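Local atomic coordinates of D-ribulose-5-phosphate 3-epimerase, putative (Plasmodium falciparum, PDB entry 1TQX), a protein that probably interconverts D-ribulose 5-phosphate and D-xylulose 5-phosphate, as a ribulose-phosphate 3-epimerase that binds one divalent metal ion per subunit. Residues E22-M27 with K60-I65; T202-A207 with Y212-M217. One frame throughout, in Å; residues are numbered along the deposited sequence.

Interaction 1. Residues E22-M27 with K60-I65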
ATOM      1  N   GLU A  22      -9.081  -0.648 -17.849  1.00 23.24           N
ATOM      2  CA  GLU A  22     -10.345  -1.375 -17.719  1.00 25.19           C
ATOM      3  C   GLU A  22     -10.510  -1.999 -16.332  1.00 23.89           C
ATOM      4  O   GLU A  22     -11.582  -1.916 -15.728  1.00 21.21           O
ATOM      5  CB  GLU A  22     -10.449  -2.466 -18.800  1.00 26.81           C
ATOM      6  CG  GLU A  22     -11.816  -3.150 -18.858  1.00 33.72           C
ATOM      7  CD  GLU A  22     -11.988  -4.043 -20.085  1.00 38.08           C
ATOM      8  OE1 GLU A  22     -13.049  -3.952 -20.744  1.00 41.89           O
ATOM      9  OE2 GLU A  22     -11.072  -4.835 -20.389  1.00 38.05           O
ATOM     10  N   GLU A  23      -9.442  -2.616 -15.834  1.00 21.67           N
ATOM     11  CA  GLU A  23      -9.463  -3.248 -14.526  1.00 21.39           C
ATOM     12  C   GLU A  23      -9.670  -2.241 -13.397  1.00 21.33           C
ATOM     13  O   GLU A  23     -10.379  -2.523 -12.425  1.00 18.78           O
ATOM     14  CB  GLU A  23      -8.157  -4.022 -14.302  1.00 21.23           C
ATOM     15  CG  GLU A  23      -7.994  -5.211 -15.245  1.00 21.46           C
ATOM     16  CD  GLU A  23      -8.718  -6.452 -14.746  1.00 22.80           C
ATOM     17  OE1 GLU A  23      -9.846  -6.328 -14.225  1.00 23.23           O
ATOM     18  OE2 GLU A  23      -8.157  -7.556 -14.882  1.00 22.82           O
ATOM     19  N   THR A  24      -9.050  -1.071 -13.525  1.00 20.08           N
ATOM     20  CA  THR A  24      -9.172  -0.038 -12.500  1.00 19.95           C
ATOM     21  C   THR A  24     -10.567   0.578 -12.497  1.00 21.29           C
ATOM     22  O   THR A  24     -11.125   0.870 -11.433  1.00 20.25           O
ATOM     23  CB  THR A  24      -8.127   1.081 -12.703  1.00 20.58           C
ATOM     24  OG1 THR A  24      -6.810   0.513 -12.703  1.00 21.57           O
ATOM     25  CG2 THR A  24      -8.217   2.100 -11.573  1.00 18.75           C
ATOM     26  N   GLN A  25     -11.125   0.778 -13.688  1.00 20.97           N
ATOM     27  CA  GLN A  25     -12.467   1.336 -13.813  1.00 22.34           C
ATOM     28  C   GLN A  25     -13.441   0.344 -13.177  1.00 23.72           C
ATOM     29  O   GLN A  25     -14.397   0.737 -12.512  1.00 23.68           O
ATOM     30  CB  GLN A  25     -12.814   1.567 -15.292  1.00 22.99           C
ATOM     31  CG  GLN A  25     -11.930   2.629 -15.958  1.00 22.98           C
ATOM     32  CD  GLN A  25     -12.186   2.784 -17.446  1.00 24.86           C
ATOM     33  OE1 GLN A  25     -12.420   1.804 -18.151  1.00 26.04           O
ATOM     34  NE2 GLN A  25     -12.120   4.020 -17.937  1.00 24.07           N
ATOM     35  N   ARG A  26     -13.180  -0.942 -13.379  1.00 23.60           N
ATOM     36  CA  ARG A  26     -14.014  -1.994 -12.815  1.00 25.10           C
ATOM     37  C   ARG A  26     -13.960  -1.923 -11.285  1.00 24.69           C
ATOM     38  O   ARG A  26     -14.994  -1.930 -10.617  1.00 24.80           O
ATOM     39  CB  ARG A  26     -13.521  -3.352 -13.318  1.00 27.24           C
ATOM     40  CG  ARG A  26     -14.304  -4.559 -12.839  1.00 32.45           C
ATOM     41  CD  ARG A  26     -13.561  -5.829 -13.250  1.00 36.82           C
ATOM     42  NE  ARG A  26     -13.769  -6.911 -12.297  1.00 42.42           N
ATOM     43  CZ  ARG A  26     -12.865  -7.843 -12.028  1.00 43.68           C
ATOM     44  NH1 ARG A  26     -11.687  -7.822 -12.642  1.00 40.99           N
ATOM     45  NH2 ARG A  26     -13.138  -8.798 -11.145  1.00 47.72           N
ATOM     46  N   MET A  27     -12.756  -1.845 -10.725  1.00 24.22           N
ATOM     47  CA  MET A  27     -12.615  -1.759  -9.273  1.00 24.88           C
ATOM     48  C   MET A  27     -13.336  -0.512  -8.760  1.00 26.46           C
ATOM     49  O   MET A  27     -13.970  -0.527  -7.701  1.00 25.27           O
ATOM     50  CB  MET A  27     -11.131  -1.707  -8.883  1.00 23.08           C
ATOM     51  CG  MET A  27     -10.379  -3.027  -9.108  1.00 23.32           C
ATOM     52  SD  MET A  27     -11.116  -4.396  -8.158  1.00 25.07           S
ATOM     53  CE  MET A  27     -11.945  -5.303  -9.465  1.00 23.71           C
ATOM     54  N   LYS A  60      -5.782   9.270 -16.818  1.00 27.85           N
ATOM     55  CA  LYS A  60      -6.626   9.856 -17.846  1.00 28.44           C
ATOM     56  C   LYS A  60      -7.993   9.162 -17.930  1.00 29.53           C
ATOM     57  O   LYS A  60      -8.981   9.764 -18.367  1.00 25.98           O
ATOM     58  CB  LYS A  60      -5.918   9.756 -19.203  1.00 33.01           C
ATOM     59  CG  LYS A  60      -6.684  10.364 -20.364  1.00 39.99           C
ATOM     60  CD  LYS A  60      -6.152   9.908 -21.732  1.00 42.07           C
ATOM     61  CE  LYS A  60      -4.769  10.459 -22.059  1.00 45.26           C
ATOM     62  NZ  LYS A  60      -3.700   9.927 -21.170  1.00 47.92           N
ATOM     63  N   TYR A  61      -8.060   7.907 -17.487  1.00 27.17           N
ATOM     64  CA  TYR A  61      -9.299   7.136 -17.581  1.00 27.81           C
ATOM     65  C   TYR A  61     -10.046   6.828 -16.289  1.00 26.82           C
ATOM     66  O   TYR A  61     -11.064   6.135 -16.316  1.00 27.57           O
ATOM     67  CB  TYR A  61      -9.010   5.828 -18.326  1.00 27.52           C
ATOM     68  CG  TYR A  61      -8.320   6.047 -19.652  1.00 29.71           C
ATOM     69  CD1 TYR A  61      -6.945   5.853 -19.788  1.00 29.35           C
ATOM     70  CD2 TYR A  61      -9.034   6.485 -20.764  1.00 29.36           C
ATOM     71  CE1 TYR A  61      -6.299   6.092 -21.006  1.00 30.58           C
ATOM     72  CE2 TYR A  61      -8.399   6.729 -21.984  1.00 31.05           C
ATOM     73  CZ  TYR A  61      -7.038   6.531 -22.099  1.00 32.54           C
ATOM     74  OH  TYR A  61      -6.419   6.766 -23.308  1.00 34.84           O
ATOM     75  N   THR A  62      -9.555   7.332 -15.164  1.00 27.20           N
ATOM     76  CA  THR A  62     -10.212   7.084 -13.886  1.00 26.77           C
ATOM     77  C   THR A  62     -10.995   8.303 -13.432  1.00 28.91           C
ATOM     78  O   THR A  62     -10.890   9.381 -14.023  1.00 26.53           O
ATOM     79  CB  THR A  62      -9.194   6.727 -12.787  1.00 25.94           C
ATOM     80  OG1 THR A  62      -8.244   7.795 -12.648  1.00 25.21           O
ATOM     81  CG2 THR A  62      -8.461   5.437 -13.134  1.00 24.97           C
ATOM     82  N   LYS A  63     -11.782   8.129 -12.378  1.00 29.66           N
ATOM     83  CA  LYS A  63     -12.579   9.223 -11.853  1.00 32.59           C
ATOM     84  C   LYS A  63     -12.169   9.599 -10.438  1.00 31.67           C
ATOM     85  O   LYS A  63     -11.201  10.330 -10.242  1.00 33.72           O
ATOM     86  CB  LYS A  63     -14.065   8.856 -11.908  1.00 35.26           C
ATOM     87  CG  LYS A  63     -14.594   8.780 -13.335  1.00 40.95           C
ATOM     88  CD  LYS A  63     -16.064   8.394 -13.404  1.00 45.24           C
ATOM     89  CE  LYS A  63     -16.280   6.951 -12.981  1.00 48.39           C
ATOM     90  NZ  LYS A  63     -17.686   6.514 -13.208  1.00 52.27           N
ATOM     91  N   SER A  64     -12.890   9.086  -9.451  1.00 31.30           N
ATOM     92  CA  SER A  64     -12.598   9.410  -8.060  1.00 32.00           C
ATOM     93  C   SER A  64     -11.588   8.513  -7.347  1.00 29.95           C
ATOM     94  O   SER A  64     -11.063   8.896  -6.305  1.00 29.05           O
ATOM     95  CB  SER A  64     -13.896   9.411  -7.245  1.00 33.50           C
ATOM     96  OG  SER A  64     -14.821  10.352  -7.753  1.00 41.42           O
ATOM     97  N   ILE A  65     -11.293   7.340  -7.897  1.00 26.97           N
ATOM     98  CA  ILE A  65     -10.381   6.437  -7.207  1.00 24.29           C
ATOM     99  C   ILE A  65      -9.002   7.030  -6.872  1.00 23.11           C
ATOM    100  O   ILE A  65      -8.348   7.649  -7.708  1.00 24.08           O
ATOM    101  CB  ILE A  65     -10.253   5.094  -7.974  1.00 23.14           C
ATOM    102  CG1 ILE A  65      -9.793   4.001  -7.006  1.00 21.94           C
ATOM    103  CG2 ILE A  65      -9.294   5.236  -9.152  1.00 22.81           C
ATOM    104  CD1 ILE A  65     -10.104   2.581  -7.477  1.00 20.87           C
TER
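Q25 of helix 20-29 reaches across to Y61, in the loop that leads from helix 52-58 into strand 66-72 of this TIM barrel; the contact ties the first barrel helix to the loop feeding the third strand. From CB the Q25 chain starts beside its own backbone N (chi1 -65°) and then runs extended (chi2 175°), which carries the amide past the side of the helix. CG and CD already lie near Y61 O, at 3.6 and 3.7 Å. At the tip, NE2 donates to Y61 O over 2.9 Å, nearly straight, with the oxygen close to the plane of the amide. The same NE2 lies 3.6 Å from Y61 CB, while the ring of Y61, its plane perpendicular to the amide, leads away from Q25, and the Y61 side chain touches A21. T24, the residue before Q25, supplies the apolar half. Its OG1 is bonded back to L20 O, and CG2, anti to the backbone N, is left to face the loop. E28 OE2, further along the same helix, accepts from both K63 N and I65 N, a second polar hold on the loop. Deeper, toward strand 34-40, T24 CG2 sits 3.7 Å from T62 CG2 and 4.1 Å from I65 CG2.

Interaction 2. Residues T202-A207 with Y212-M217. With SO4 (sulfate ion), chain C.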
ATOM      1  N   THR A 202      -4.727 -11.162  -5.508  1.00 23.48           N
ATOM      2  CA  THR A 202      -5.328 -12.416  -5.927  1.00 25.54           C
ATOM      3  C   THR A 202      -6.758 -12.639  -5.438  1.00 24.68           C
ATOM      4  O   THR A 202      -7.636 -13.009  -6.224  1.00 26.69           O
ATOM      5  CB  THR A 202      -4.476 -13.609  -5.452  1.00 27.62           C
ATOM      6  OG1 THR A 202      -3.124 -13.444  -5.901  1.00 31.77           O
ATOM      7  CG2 THR A 202      -5.031 -14.911  -6.007  1.00 29.78           C
ATOM      8  N   SER A 203      -6.994 -12.405  -4.150  1.00 23.30           N
ATOM      9  CA  SER A 203      -8.314 -12.628  -3.560  1.00 24.92           C
ATOM     10  C   SER A 203      -9.443 -11.799  -4.158  1.00 25.11           C
ATOM     11  O   SER A 203     -10.617 -12.154  -4.021  1.00 24.28           O
ATOM     12  CB  SER A 203      -8.261 -12.414  -2.041  1.00 24.32           C
ATOM     13  OG  SER A 203      -8.142 -11.047  -1.695  1.00 28.91           O
ATOM     14  N   ILE A 204      -9.100 -10.689  -4.807  1.00 23.93           N
ATOM     15  CA  ILE A 204     -10.115  -9.849  -5.425  1.00 22.47           C
ATOM     16  C   ILE A 204     -10.192 -10.088  -6.935  1.00 23.49           C
ATOM     17  O   ILE A 204     -11.268 -10.358  -7.471  1.00 22.04           O
ATOM     18  CB  ILE A 204      -9.849  -8.348  -5.143  1.00 22.34           C
ATOM     19  CG1 ILE A 204     -10.132  -8.049  -3.665  1.00 22.01           C
ATOM     20  CG2 ILE A 204     -10.729  -7.478  -6.028  1.00 22.71           C
ATOM     21  CD1 ILE A 204      -9.843  -6.608  -3.247  1.00 22.07           C
ATOM     22  N   PHE A 205      -9.052 -10.013  -7.621  1.00 24.06           N
ATOM     23  CA  PHE A 205      -9.052 -10.202  -9.069  1.00 26.57           C
ATOM     24  C   PHE A 205      -9.325 -11.628  -9.551  1.00 28.37           C
ATOM     25  O   PHE A 205      -9.621 -11.835 -10.727  1.00 30.34           O
ATOM     26  CB  PHE A 205      -7.744  -9.674  -9.675  1.00 24.66           C
ATOM     27  CG  PHE A 205      -7.656  -8.171  -9.682  1.00 24.47           C
ATOM     28  CD1 PHE A 205      -6.913  -7.493  -8.724  1.00 22.67           C
ATOM     29  CD2 PHE A 205      -8.383  -7.427 -10.618  1.00 21.84           C
ATOM     30  CE1 PHE A 205      -6.895  -6.088  -8.689  1.00 24.98           C
ATOM     31  CE2 PHE A 205      -8.372  -6.026 -10.590  1.00 23.67           C
ATOM     32  CZ  PHE A 205      -7.628  -5.357  -9.624  1.00 20.80           C
ATOM     33  N   ASN A 206      -9.230 -12.606  -8.655  1.00 29.67           N
ATOM     34  CA  ASN A 206      -9.515 -13.989  -9.032  1.00 29.35           C
ATOM     35  C   ASN A 206     -10.756 -14.478  -8.294  1.00 28.70           C
ATOM     36  O   ASN A 206     -11.058 -15.668  -8.286  1.00 28.41           O
ATOM     37  CB  ASN A 206      -8.325 -14.901  -8.711  1.00 31.84           C
ATOM     38  CG  ASN A 206      -7.100 -14.574  -9.545  1.00 36.09           C
ATOM     39  OD1 ASN A 206      -7.171 -14.506 -10.775  1.00 39.11           O
ATOM     40  ND2 ASN A 206      -5.967 -14.377  -8.881  1.00 38.91           N
ATOM     41  N   ALA A 207     -11.479 -13.547  -7.682  1.00 27.73           N
ATOM     42  CA  ALA A 207     -12.684 -13.885  -6.936  1.00 27.60           C
ATOM     43  C   ALA A 207     -13.840 -14.257  -7.851  1.00 29.11           C
ATOM     44  O   ALA A 207     -13.910 -13.820  -9.006  1.00 27.33           O
ATOM     45  CB  ALA A 207     -13.092 -12.722  -6.047  1.00 27.38           C
ATOM     46  N   TYR A 212     -18.513  -8.909  -3.567  1.00 28.69           N
ATOM     47  CA  TYR A 212     -18.785  -9.606  -2.310  1.00 27.60           C
ATOM     48  C   TYR A 212     -17.537  -9.590  -1.434  1.00 26.00           C
ATOM     49  O   TYR A 212     -17.611  -9.291  -0.247  1.00 26.28           O
ATOM     50  CB  TYR A 212     -19.195 -11.062  -2.577  1.00 27.95           C
ATOM     51  CG  TYR A 212     -19.081 -11.962  -1.364  1.00 28.08           C
ATOM     52  CD1 TYR A 212     -19.976 -11.861  -0.303  1.00 28.85           C
ATOM     53  CD2 TYR A 212     -18.058 -12.903  -1.272  1.00 28.39           C
ATOM     54  CE1 TYR A 212     -19.851 -12.679   0.832  1.00 27.70           C
ATOM     55  CE2 TYR A 212     -17.924 -13.722  -0.153  1.00 27.84           C
ATOM     56  CZ  TYR A 212     -18.821 -13.605   0.896  1.00 28.79           C
ATOM     57  OH  TYR A 212     -18.666 -14.406   2.006  1.00 27.54           O
ATOM     58  N   VAL A 213     -16.393  -9.927  -2.023  1.00 25.10           N
ATOM     59  CA  VAL A 213     -15.140  -9.951  -1.275  1.00 24.51           C
ATOM     60  C   VAL A 213     -14.780  -8.565  -0.736  1.00 23.71           C
ATOM     61  O   VAL A 213     -14.426  -8.419   0.436  1.00 24.84           O
ATOM     62  CB  VAL A 213     -13.973 -10.477  -2.142  1.00 23.83           C
ATOM     63  CG1 VAL A 213     -12.663 -10.373  -1.365  1.00 23.15           C
ATOM     64  CG2 VAL A 213     -14.235 -11.929  -2.544  1.00 24.73           C
ATOM     65  N   ILE A 214     -14.871  -7.553  -1.592  1.00 23.14           N
ATOM     66  CA  ILE A 214     -14.565  -6.184  -1.191  1.00 22.26           C
ATOM     67  C   ILE A 214     -15.457  -5.707  -0.041  1.00 22.82           C
ATOM     68  O   ILE A 214     -14.958  -5.192   0.960  1.00 22.20           O
ATOM     69  CB  ILE A 214     -14.715  -5.211  -2.397  1.00 21.62           C
ATOM     70  CG1 ILE A 214     -13.605  -5.491  -3.420  1.00 21.84           C
ATOM     71  CG2 ILE A 214     -14.660  -3.754  -1.924  1.00 21.05           C
ATOM     72  CD1 ILE A 214     -13.725  -4.677  -4.699  1.00 23.47           C
ATOM     73  N   ASP A 215     -16.772  -5.878  -0.177  1.00 23.41           N
ATOM     74  CA  ASP A 215     -17.691  -5.445   0.877  1.00 23.42           C
ATOM     75  C   ASP A 215     -17.466  -6.210   2.180  1.00 24.11           C
ATOM     76  O   ASP A 215     -17.473  -5.623   3.267  1.00 23.93           O
ATOM     77  CB  ASP A 215     -19.154  -5.622   0.440  1.00 24.11           C
ATOM     78  CG  ASP A 215     -19.522  -4.758  -0.754  1.00 26.98           C
ATOM     79  OD1 ASP A 215     -18.801  -3.776  -1.026  1.00 28.76           O
ATOM     80  OD2 ASP A 215     -20.540  -5.049  -1.414  1.00 28.04           O
ATOM     81  N   THR A 216     -17.279  -7.522   2.070  1.00 24.15           N
ATOM     82  CA  THR A 216     -17.060  -8.346   3.252  1.00 24.88           C
ATOM     83  C   THR A 216     -15.827  -7.849   3.991  1.00 24.63           C
ATOM     84  O   THR A 216     -15.836  -7.724   5.219  1.00 23.81           O
ATOM     85  CB  THR A 216     -16.856  -9.828   2.872  1.00 25.66           C
ATOM     86  OG1 THR A 216     -18.051 -10.333   2.264  1.00 25.25           O
ATOM     87  CG2 THR A 216     -16.524 -10.659   4.102  1.00 25.24           C
ATOM     88  N   MET A 217     -14.767  -7.567   3.239  1.00 23.56           N
ATOM     89  CA  MET A 217     -13.526  -7.077   3.827  1.00 23.60           C
ATOM     90  C   MET A 217     -13.732  -5.734   4.528  1.00 23.04           C
ATOM     91  O   MET A 217     -13.276  -5.536   5.651  1.00 24.21           O
ATOM     92  CB  MET A 217     -12.443  -6.902   2.749  1.00 25.56           C
ATOM     93  CG  MET A 217     -11.907  -8.189   2.119  1.00 23.93           C
ATOM     94  SD  MET A 217     -10.691  -7.806   0.808  1.00 23.82           S
ATOM     95  CE  MET A 217      -9.781  -9.352   0.692  1.00 22.76           C
TER
HETATM   96  S   SO4 C2224      -1.543 -10.852  -2.990  1.00 34.29           S
HETATM   97  O1  SO4 C2224      -2.276  -9.576  -2.890  1.00 37.64           O
HETATM   98  O2  SO4 C2224      -0.158 -10.662  -2.520  1.00 36.30           O
HETATM   99  O3  SO4 C2224      -2.189 -11.854  -2.134  1.00 38.65           O
HETATM  100  O4  SO4 C2224      -1.550 -11.319  -4.392  1.00 36.07           O
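I204 lays CG1 against V213 and CD1 against I214, joining the short helix 202-205, which follows the eighth strand of the TIM barrel, to helix 210-223 after it. The I204 side chain is extended (chi2 177°): CG1 passes V213 CG1 obliquely, and CD1 meets I214 CG1 at 3.9 Å, those two chains lying at about a right angle. Both methyls of V213 lie by S203 O; CG1 also meets I204 CG1, and CG2 meets A207 CB at 3.8 Å, at the end of the segment. M217, one turn beyond V213, stretches its chain back toward the short helix, so that SD lies 4.3 Å from I204 CD1. At the N-terminal end of the short helix, next to S203, T202, a predicted substrate-binding residue, holds a sulfate probably taken from the crystallisation liquor: T202 OG1 donates a hydrogen bond to O4 of the sulfate at 3.0 Å, and T202 N adds a weak one to the same oxygen. G153 N also binds this ion, consistent with a site for the substrate phosphate. The hydroxyl of S203 is hydrogen-bonded to L182 O, in the loop after strand 175-179, and the M217 CE methyl lies 3.4 Å from S203 OG, a plain van der Waals contact.

The two contacts follow one another along the chain, interaction 1 closing before interaction 2 opens, and their centres lie about 17 Å apart. Yet strands 7-10 and 197-200 are neighbours in the barrel, which brings helix 20-29 against helix 202-205, and there the contacts meet directly. M27 CG packs on F205 CZ at 3.6 Å, and M27 SD lies 3.8 Å from I204 CG2; the E23-R26 salt bridge lies beside the CD2-CE2 side of the F205 ring. The first and last parts of the barrel are thus joined on its outside. Both contacts stand back from the zinc ion, about 14 Å from the T24 side chain and about 13 Å from that of I204, but interaction 2 includes T202 of the predicted substrate site.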